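Local coordinates for putative regulatory protein (Streptomyces coelicolor A3, PDB 2PZ9), which is a putative transcriptional regulator of the TetR family that probably binds DNA and so controls gene expression, at residues A98-Y103 and A170-I175; D116-I121 and T178-P183; A51-I56 and R66-F71. All coordinates share one frame; numbering follows the deposited sequence.

Contact 1. Residues A98-Y103 and A170-I175; sequences ADLPGY and ALINQI
Segments 98-103 and 170-175 come nearest at L100 and I172, their CA atoms 7.9 Å apart: the first turn of helix 100-113 meets the latter half of helix 165-176. I172 supplies both halves of the apolar contact. Its CG1 branch lies beside the backbone N (chi1 -62°) and carries CD1 to L100, reaching CB at 4.0 Å, the two side chains crossing at about a right angle. The other branch, CG2, meets Y103 at CD1, 3.8 Å away, approaching the ring obliquely. The polar ends of Y103 and N173 are only neighbours, with OH of Y103 3.9 Å from ND2 of N173; the hydroxyl is hydrogen-bonded to K146 NZ, and the amide gives its hydrogen bond to L169 O. At the start of helix 100-113, D99 is the N-cap residue. Its OD1 accepts from G102 N at 2.7 Å, met from above the carboxylate plane, and also forms a salt bridge with R215. Elsewhere on helix 165-176, A170 packs on W179 of the second subunit and L171 on I175 of that subunit. The contact joins two helices of the all-helical C-terminal domain of TetR-family regulators, the second of which borders the other subunit.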
loop_
_atom_site.group_PDB
_atom_site.type_symbol
_atom_site.label_atom_id
_atom_site.label_comp_id
_atom_site.label_asym_id
_atom_site.label_seq_id
_atom_site.Cartn_x
_atom_site.Cartn_y
_atom_site.Cartn_z
ATOM N N ALA A 98 -9.273 16.550 -15.998
ATOM C CA ALA A 98 -9.450 16.296 -17.418
ATOM C C ALA A 98 -8.339 15.414 -17.978
ATOM O O ALA A 98 -8.374 15.044 -19.155
ATOM C CB ALA A 98 -9.524 17.609 -18.178
ATOM N N ASP A 99 -7.358 15.084 -17.143
ATOM C CA ASP A 99 -6.367 14.086 -17.485
ATOM C C ASP A 99 -5.998 13.283 -16.250
ATOM O O ASP A 99 -4.971 13.499 -15.603
ATOM C CB ASP A 99 -5.129 14.724 -18.116
ATOM C CG ASP A 99 -4.097 13.682 -18.601
ATOM O OD1 ASP A 99 -4.339 12.457 -18.551
ATOM O OD2 ASP A 99 -3.017 14.096 -19.035
ATOM N N LEU A 100 -6.856 12.347 -15.916
ATOM C CA LEU A 100 -6.610 11.516 -14.780
ATOM C C LEU A 100 -5.447 10.528 -14.998
ATOM O O LEU A 100 -4.637 10.353 -14.082
ATOM C CB LEU A 100 -7.891 10.816 -14.389
ATOM C CG LEU A 100 -8.954 11.795 -13.914
ATOM C CD1 LEU A 100 -10.282 11.091 -13.900
ATOM C CD2 LEU A 100 -8.631 12.375 -12.548
ATOM N N PRO A 101 -5.346 9.883 -16.199
ATOM C CA PRO A 101 -4.174 8.992 -16.402
ATOM C C PRO A 101 -2.823 9.728 -16.390
ATOM O O PRO A 101 -1.818 9.169 -15.944
ATOM C CB PRO A 101 -4.448 8.330 -17.770
ATOM C CG PRO A 101 -5.479 9.172 -18.445
ATOM C CD PRO A 101 -6.250 9.893 -17.375
ATOM N N GLY A 102 -2.815 10.969 -16.875
ATOM C CA GLY A 102 -1.646 11.816 -16.812
ATOM C C GLY A 102 -1.371 12.119 -15.355
ATOM O O GLY A 102 -0.220 12.161 -14.932
ATOM N N TYR A 103 -2.430 12.325 -14.581
ATOM C CA TYR A 103 -2.302 12.521 -13.142
ATOM C C TYR A 103 -1.588 11.328 -12.495
ATOM O O TYR A 103 -0.701 11.491 -11.643
ATOM C CB TYR A 103 -3.693 12.740 -12.516
ATOM C CG TYR A 103 -3.702 12.833 -11.009
ATOM C CD1 TYR A 103 -4.577 12.045 -10.245
ATOM C CD2 TYR A 103 -2.831 13.701 -10.328
ATOM C CE1 TYR A 103 -4.596 12.116 -8.827
ATOM C CE2 TYR A 103 -2.843 13.789 -8.909
ATOM C CZ TYR A 103 -3.724 12.995 -8.175
ATOM O OH TYR A 103 -3.718 13.065 -6.801
ATOM N N ALA A 170 -9.311 7.921 -4.331
ATOM C CA ALA A 170 -8.684 6.782 -3.658
ATOM C C ALA A 170 -8.050 5.785 -4.622
ATOM O O ALA A 170 -6.859 5.476 -4.511
ATOM C CB ALA A 170 -9.697 6.091 -2.794
ATOM N N LEU A 171 -8.863 5.291 -5.551
ATOM C CA LEU A 171 -8.416 4.354 -6.575
ATOM C C LEU A 171 -7.172 4.825 -7.325
ATOM O O LEU A 171 -6.145 4.131 -7.365
ATOM C CB LEU A 171 -9.532 4.075 -7.589
ATOM C CG LEU A 171 -10.737 3.307 -7.022
ATOM C CD1 LEU A 171 -11.974 3.488 -7.909
ATOM C CD2 LEU A 171 -10.413 1.814 -6.744
ATOM N N ILE A 172 -7.259 6.009 -7.909
ATOM C CA ILE A 172 -6.160 6.491 -8.715
ATOM C C ILE A 172 -4.829 6.622 -7.909
ATOM O O ILE A 172 -3.759 6.197 -8.372
ATOM C CB ILE A 172 -6.562 7.767 -9.454
ATOM C CG1 ILE A 172 -7.723 7.442 -10.402
ATOM C CG2 ILE A 172 -5.362 8.325 -10.232
ATOM C CD1 ILE A 172 -8.340 8.644 -11.059
ATOM N N ASN A 173 -4.909 7.195 -6.715
ATOM C CA ASN A 173 -3.826 7.121 -5.768
ATOM C C ASN A 173 -3.257 5.722 -5.493
ATOM O O ASN A 173 -2.035 5.556 -5.417
ATOM C CB ASN A 173 -4.287 7.728 -4.476
ATOM C CG ASN A 173 -4.163 9.194 -4.490
ATOM O OD1 ASN A 173 -3.168 9.721 -3.994
ATOM N ND2 ASN A 173 -5.124 9.882 -5.102
ATOM N N GLN A 174 -4.135 4.735 -5.320
ATOM C CA GLN A 174 -3.702 3.354 -5.100
ATOM C C GLN A 174 -2.892 2.850 -6.261
ATOM O O GLN A 174 -1.721 2.567 -6.091
ATOM C CB GLN A 174 -4.873 2.406 -4.911
ATOM C CG GLN A 174 -5.113 2.073 -3.516
ATOM C CD GLN A 174 -3.958 1.375 -2.819
ATOM O OE1 GLN A 174 -3.593 0.258 -3.158
ATOM N NE2 GLN A 174 -3.421 2.018 -1.796
ATOM N N ILE A 175 -3.542 2.753 -7.429
ATOM C CA ILE A 175 -2.970 2.189 -8.663
ATOM C C ILE A 175 -1.571 2.738 -8.939
ATOM O O ILE A 175 -0.686 2.000 -9.369
ATOM C CB ILE A 175 -3.859 2.495 -9.908
ATOM C CG1 ILE A 175 -5.331 2.536 -9.529
ATOM C CG2 ILE A 175 -3.717 1.441 -10.990
ATOM C CD1 ILE A 175 -6.230 3.132 -10.655
#

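Contact 2. Residues D116-I121 and T178-P183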
loop_
_atom_site.group_PDB
_atom_site.type_symbol
_atom_site.label_atom_id
_atom_site.label_comp_id
_atom_site.label_asym_id
_atom_site.label_seq_id
_atom_site.Cartn_x
_atom_site.Cartn_y
_atom_site.Cartn_z
ATOM N N ASP A 116 11.794 6.326 -0.972
ATOM C CA ASP A 116 11.788 6.425 0.472
ATOM C C ASP A 116 10.762 7.421 1.056
ATOM O O ASP A 116 10.551 7.449 2.270
ATOM C CB ASP A 116 13.207 6.708 0.954
ATOM C CG ASP A 116 13.752 8.024 0.422
ATOM O OD1 ASP A 116 13.168 8.611 -0.534
ATOM O OD2 ASP A 116 14.784 8.474 0.988
ATOM N N HIS A 117 10.116 8.222 0.209
ATOM C CA HIS A 117 8.979 9.022 0.664
ATOM C C HIS A 117 7.906 8.021 0.992
ATOM O O HIS A 117 7.213 8.126 2.019
ATOM C CB HIS A 117 8.481 9.988 -0.425
ATOM C CG HIS A 117 7.210 10.728 -0.073
ATOM N ND1 HIS A 117 6.948 12.013 -0.519
ATOM C CD2 HIS A 117 6.128 10.366 0.670
ATOM C CE1 HIS A 117 5.766 12.408 -0.068
ATOM N NE2 HIS A 117 5.249 11.429 0.661
ATOM N N TYR A 118 7.788 7.037 0.110
ATOM C CA TYR A 118 6.800 6.004 0.280
ATOM C C TYR A 118 7.001 5.208 1.586
ATOM O O TYR A 118 6.046 5.023 2.349
ATOM C CB TYR A 118 6.769 5.082 -0.933
ATOM C CG TYR A 118 5.745 3.994 -0.766
ATOM C CD1 TYR A 118 4.400 4.233 -1.043
ATOM C CD2 TYR A 118 6.107 2.731 -0.277
ATOM C CE1 TYR A 118 3.445 3.243 -0.879
ATOM C CE2 TYR A 118 5.150 1.733 -0.094
ATOM C CZ TYR A 118 3.821 2.002 -0.406
ATOM O OH TYR A 118 2.871 1.020 -0.248
ATOM N N ARG A 119 8.234 4.754 1.829
ATOM C CA ARG A 119 8.596 4.048 3.066
ATOM C C ARG A 119 8.255 4.902 4.255
ATOM O O ARG A 119 7.649 4.446 5.220
ATOM C CB ARG A 119 10.091 3.816 3.150
ATOM C CG ARG A 119 10.668 2.846 2.192
ATOM C CD ARG A 119 11.793 2.156 2.904
ATOM N NE ARG A 119 11.429 0.779 3.215
ATOM C CZ ARG A 119 11.852 0.067 4.262
ATOM N NH1 ARG A 119 12.658 0.581 5.187
ATOM N NH2 ARG A 119 11.444 -1.187 4.387
ATOM N N LEU A 120 8.668 6.154 4.172
ATOM C CA LEU A 120 8.498 7.080 5.267
ATOM C C LEU A 120 7.033 7.379 5.620
ATOM O O LEU A 120 6.705 7.436 6.813
ATOM C CB LEU A 120 9.334 8.342 5.041
ATOM C CG LEU A 120 9.203 9.497 6.010
ATOM C CD1 LEU A 120 10.448 10.309 5.965
ATOM C CD2 LEU A 120 8.032 10.345 5.573
ATOM N N ILE A 121 6.143 7.549 4.644
ATOM C CA ILE A 121 4.755 7.704 5.087
ATOM C C ILE A 121 4.107 6.415 5.560
ATOM O O ILE A 121 3.278 6.438 6.482
ATOM C CB ILE A 121 3.806 8.481 4.137
ATOM C CG1 ILE A 121 3.715 7.806 2.764
ATOM C CG2 ILE A 121 4.136 10.031 4.183
ATOM C CD1 ILE A 121 3.001 8.640 1.704
ATOM N N THR A 178 1.308 1.303 -7.105
ATOM C CA THR A 178 1.287 -0.104 -7.460
ATOM C C THR A 178 2.609 -0.863 -7.267
ATOM O O THR A 178 2.602 -1.983 -6.772
ATOM C CB THR A 178 0.770 -0.234 -8.900
ATOM O OG1 THR A 178 0.346 -1.560 -9.152
ATOM C CG2 THR A 178 1.842 0.128 -9.870
ATOM N N TRP A 179 3.727 -0.241 -7.632
ATOM C CA TRP A 179 5.039 -0.905 -7.621
ATOM C C TRP A 179 5.806 -0.721 -6.317
ATOM O O TRP A 179 6.592 -1.590 -5.912
ATOM C CB TRP A 179 5.865 -0.493 -8.838
ATOM C CG TRP A 179 5.232 -1.063 -10.049
ATOM C CD1 TRP A 179 4.496 -0.395 -10.995
ATOM C CD2 TRP A 179 5.195 -2.453 -10.420
ATOM N NE1 TRP A 179 4.023 -1.283 -11.953
ATOM C CE2 TRP A 179 4.437 -2.549 -11.619
ATOM C CE3 TRP A 179 5.741 -3.624 -9.865
ATOM C CZ2 TRP A 179 4.218 -3.761 -12.260
ATOM C CZ3 TRP A 179 5.525 -4.812 -10.500
ATOM C CH2 TRP A 179 4.770 -4.878 -11.686
ATOM N N ALA A 180 5.564 0.424 -5.689
ATOM C CA ALA A 180 5.832 0.636 -4.287
ATOM C C ALA A 180 5.044 -0.366 -3.447
ATOM O O ALA A 180 5.622 -1.079 -2.643
ATOM C CB ALA A 180 5.453 2.067 -3.907
ATOM N N GLY A 181 3.730 -0.433 -3.651
ATOM C CA GLY A 181 2.846 -1.288 -2.847
ATOM C C GLY A 181 2.876 -2.801 -3.089
ATOM O O GLY A 181 2.335 -3.554 -2.279
ATOM N N GLN A 182 3.475 -3.261 -4.195
ATOM C CA GLN A 182 3.572 -4.712 -4.510
ATOM C C GLN A 182 5.031 -5.149 -4.740
ATOM O O GLN A 182 5.393 -5.478 -5.873
ATOM C CB GLN A 182 2.765 -5.062 -5.780
ATOM C CG GLN A 182 1.288 -4.658 -5.789
ATOM C CD GLN A 182 0.424 -5.503 -4.853
ATOM O OE1 GLN A 182 -0.593 -5.026 -4.366
ATOM N NE2 GLN A 182 0.821 -6.756 -4.604
ATOM N N PRO A 183 5.874 -5.152 -3.680
ATOM C CA PRO A 183 7.309 -5.442 -3.886
ATOM C C PRO A 183 7.573 -6.894 -4.255
ATOM O O PRO A 183 8.523 -7.179 -5.000
ATOM C CB PRO A 183 7.944 -5.130 -2.523
ATOM C CG PRO A 183 6.839 -5.276 -1.553
ATOM C CD PRO A 183 5.565 -4.902 -2.259
#
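A180 places its methyl squarely over the ring of Y118. A180 CB stands 3.5 Å from the centroid of the Y118 ring and only 4° off the normal, a CH-pi contact made over the middle of one face, so that no single ring carbon is favoured. Beyond the methyl the hydroxyl reaches the backbone: Y118 OH lies 3.5 Å from G181 CA, and the glycine, having no side chain, meets the phenol with main-chain atoms alone. Y118 reaches this far because its CG is anti to the backbone N (chi1 180°), sending the ring from helix 115-127 across to the short, weakly bonded helix 178-181. The CA atoms of Y118 and A180 are 7.1 Å apart, the nearest pair of the two segments. Replacing Y118 by an alanine would probably leave the A180 methyl without its aromatic partner and open a gap between the two helices. In the next shell Y118 also touches F111 of helix 100-113, while W179 packs on F108 of that helix and on A186 and A189. The second subunit borders both segments: R119 NH2 hydrogen-bonds L126 O of that subunit, and P183 packs on its R125. Between residues 116-121 and 178-183 themselves, then, the attraction is probably mostly dispersive and depends on the fit of a methyl to a flat ring, while the directional polar bonds lie around it.

Contact 3. Residues A51-I56 and R66-F71. With SO4 (sulfate ion), chain E; SO4 (sulfate ion), chain D.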
loop_
_atom_site.group_PDB
_atom_site.type_symbol
_atom_site.label_atom_id
_atom_site.label_comp_id
_atom_site.label_asym_id
_atom_site.label_seq_id
_atom_site.Cartn_x
_atom_site.Cartn_y
_atom_site.Cartn_z
ATOM N N ALA A 51 14.252 4.671 14.417
ATOM C CA ALA A 51 15.292 5.633 14.055
ATOM C C ALA A 51 16.078 6.137 15.284
ATOM O O ALA A 51 15.515 6.285 16.386
ATOM C CB ALA A 51 14.713 6.790 13.240
ATOM N N ARG A 52 17.376 6.387 15.083
ATOM C CA ARG A 52 18.261 6.931 16.122
ATOM C C ARG A 52 18.743 8.356 15.818
ATOM O O ARG A 52 19.332 8.619 14.764
ATOM C CB ARG A 52 19.455 6.009 16.369
ATOM C CG ARG A 52 19.091 4.744 17.110
ATOM C CD ARG A 52 20.139 4.399 18.172
ATOM N NE ARG A 52 19.792 3.162 18.880
ATOM C CZ ARG A 52 20.230 1.943 18.548
ATOM N NH1 ARG A 52 21.056 1.774 17.521
ATOM N NH2 ARG A 52 19.847 0.881 19.247
ATOM N N VAL A 53 18.486 9.269 16.757
ATOM C CA VAL A 53 19.016 10.641 16.724
ATOM C C VAL A 53 20.552 10.647 16.678
ATOM O O VAL A 53 21.142 11.454 15.962
ATOM C CB VAL A 53 18.485 11.458 17.935
ATOM C CG1 VAL A 53 19.110 12.861 18.005
ATOM C CG2 VAL A 53 16.955 11.535 17.890
ATOM N N ASP A 54 21.175 9.746 17.445
ATOM C CA ASP A 54 22.589 9.370 17.263
ATOM C C ASP A 54 22.977 9.332 15.788
ATOM O O ASP A 54 23.722 10.191 15.319
ATOM C CB ASP A 54 22.875 7.992 17.881
ATOM C CG ASP A 54 23.136 8.061 19.368
ATOM O OD1 ASP A 54 22.708 9.056 20.006
ATOM O OD2 ASP A 54 23.773 7.120 19.907
ATOM N N ARG A 55 22.458 8.339 15.065
ATOM C CA ARG A 55 22.758 8.180 13.642
ATOM C C ARG A 55 22.434 9.437 12.837
ATOM O O ARG A 55 23.198 9.820 11.943
ATOM C CB ARG A 55 21.990 7.002 13.038
ATOM C CG ARG A 55 22.510 5.622 13.360
ATOM C CD ARG A 55 21.640 4.646 12.600
ATOM N NE ARG A 55 21.540 3.339 13.243
ATOM C CZ ARG A 55 20.421 2.826 13.756
ATOM N NH1 ARG A 55 19.281 3.512 13.720
ATOM N NH2 ARG A 55 20.447 1.612 14.303
ATOM N N ILE A 56 21.304 10.066 13.145
ATOM C CA ILE A 56 20.867 11.215 12.368
ATOM C C ILE A 56 21.849 12.381 12.470
ATOM O O ILE A 56 22.207 12.967 11.450
ATOM C CB ILE A 56 19.439 11.661 12.727
ATOM C CG1 ILE A 56 18.417 10.684 12.127
ATOM C CG2 ILE A 56 19.189 13.105 12.243
ATOM C CD1 ILE A 56 16.992 10.829 12.671
ATOM N N ARG A 66 22.358 19.775 19.161
ATOM C CA ARG A 66 21.958 20.677 18.077
ATOM C C ARG A 66 20.601 20.293 17.480
ATOM O O ARG A 66 19.709 21.141 17.316
ATOM C CB ARG A 66 23.009 20.670 16.978
ATOM C CG ARG A 66 23.292 22.018 16.401
ATOM C CD ARG A 66 24.650 22.525 16.880
ATOM N NE ARG A 66 24.675 23.970 17.157
ATOM C CZ ARG A 66 23.629 24.807 17.087
ATOM N NH1 ARG A 66 22.416 24.390 16.728
ATOM N NH2 ARG A 66 23.803 26.090 17.376
ATOM N N VAL A 67 20.456 19.008 17.158
ATOM C CA VAL A 67 19.217 18.478 16.614
ATOM C C VAL A 67 18.041 18.922 17.488
ATOM O O VAL A 67 17.058 19.498 16.997
ATOM C CB VAL A 67 19.281 16.942 16.497
ATOM C CG1 VAL A 67 17.957 16.367 15.999
ATOM C CG2 VAL A 67 20.432 16.520 15.571
ATOM N N TYR A 68 18.181 18.698 18.789
ATOM C CA TYR A 68 17.149 19.030 19.756
ATOM C C TYR A 68 16.940 20.525 19.987
ATOM O O TYR A 68 16.014 20.915 20.689
ATOM C CB TYR A 68 17.412 18.329 21.090
ATOM C CG TYR A 68 17.318 16.810 21.066
ATOM C CD1 TYR A 68 16.187 16.143 20.549
ATOM C CD2 TYR A 68 18.350 16.032 21.592
ATOM C CE1 TYR A 68 16.106 14.738 20.554
ATOM C CE2 TYR A 68 18.277 14.628 21.591
ATOM C CZ TYR A 68 17.156 13.989 21.079
ATOM O OH TYR A 68 17.124 12.606 21.102
ATOM N N ALA A 69 17.795 21.366 19.421
ATOM C CA ALA A 69 17.510 22.799 19.429
ATOM C C ALA A 69 16.429 23.089 18.375
ATOM O O ALA A 69 15.450 23.775 18.663
ATOM C CB ALA A 69 18.751 23.612 19.188
ATOM N N TYR A 70 16.579 22.535 17.171
ATOM C CA TYR A 70 15.578 22.727 16.131
ATOM C C TYR A 70 14.297 21.986 16.460
ATOM O O TYR A 70 13.199 22.500 16.270
ATOM C CB TYR A 70 16.101 22.258 14.766
ATOM C CG TYR A 70 17.199 23.129 14.198
ATOM C CD1 TYR A 70 18.541 22.922 14.569
ATOM C CD2 TYR A 70 16.905 24.159 13.300
ATOM C CE1 TYR A 70 19.565 23.737 14.072
ATOM C CE2 TYR A 70 17.910 24.969 12.790
ATOM C CZ TYR A 70 19.245 24.756 13.184
ATOM O OH TYR A 70 20.256 25.551 12.696
ATOM N N PHE A 71 14.432 20.767 16.952
ATOM C CA PHE A 71 13.276 19.913 17.114
ATOM C C PHE A 71 13.163 19.425 18.539
ATOM O O PHE A 71 14.153 19.030 19.151
ATOM C CB PHE A 71 13.358 18.742 16.149
ATOM C CG PHE A 71 13.633 19.154 14.716
ATOM C CD1 PHE A 71 14.925 19.106 14.198
ATOM C CD2 PHE A 71 12.597 19.586 13.889
ATOM C CE1 PHE A 71 15.185 19.475 12.870
ATOM C CE2 PHE A 71 12.839 19.962 12.571
ATOM C CZ PHE A 71 14.139 19.901 12.052
HETATM S S SO4 E . 19.032 8.013 19.987
HETATM O O1 SO4 E . 19.322 8.923 21.093
HETATM O O2 SO4 E . 19.867 8.390 18.858
HETATM O O3 SO4 E . 19.401 6.643 20.331
HETATM O O4 SO4 E . 17.599 8.100 19.662
HETATM S S SO4 D . 24.143 25.585 13.081
HETATM O O1 SO4 D . 25.096 24.477 13.238
HETATM O O2 SO4 D . 24.224 26.190 11.749
HETATM O O3 SO4 D . 22.782 25.101 13.296
HETATM O O4 SO4 D . 24.445 26.595 14.084
#
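V53 and V67 bring the two short helices together, their CA atoms 7.8 Å apart, V53 at the first turn of helix 53-59 and V67 in the middle of helix 64-70. Their CG1 methyls meet at 4.2 Å, with both CG1 branches anti to the backbone N (177° in V67). V53 has a second partner in Y68, whose side chain comes from the opposite direction: its CZ is 3.8 Å from V53 CG1, and its OH lies near CG2. The start of helix 53-59 holds a sulfate, probably from the crystallisation liquor, near the main-chain N atoms of V53 and D54. V53 N gives a weak hydrogen bond to O4 of this sulfate at 3.3 Å. A second sulfate accepts from Y70 OH at 2.6 Å through its O3, and its O4 lies over one face of the R66 guanidinium, offset toward its rim. Such anions at a helix start and beside arginine and tyrosine are consistent with a surface suited to phosphates. Helices 53-59 and 64-70 with the short turn between them form the helix-turn-helix motif predicted for residues 52-71, which probably contacts DNA as in other TetR-family proteins.

Along the chain, contact 3 closes before the other two open, and contacts 1 and 2 then interlock, their segments alternating in sequence. Helix 100-113 of contact 1 is followed directly by helix 115-127 of contact 2, just as helix 165-176 is followed by helix 178-181, so two successive helix pairs are joined at centres about 17 Å apart within one C-terminal domain. Both also border the second subunit. Contact 3 lies in the N-terminal tetR-family region, on the opposite side of the chain's centre from contact 1 (centres about 37 Å apart) and nearer contact 2, with centres about 25 Å apart. This division is consistent with a dimer-forming body that carries separate DNA-reading heads.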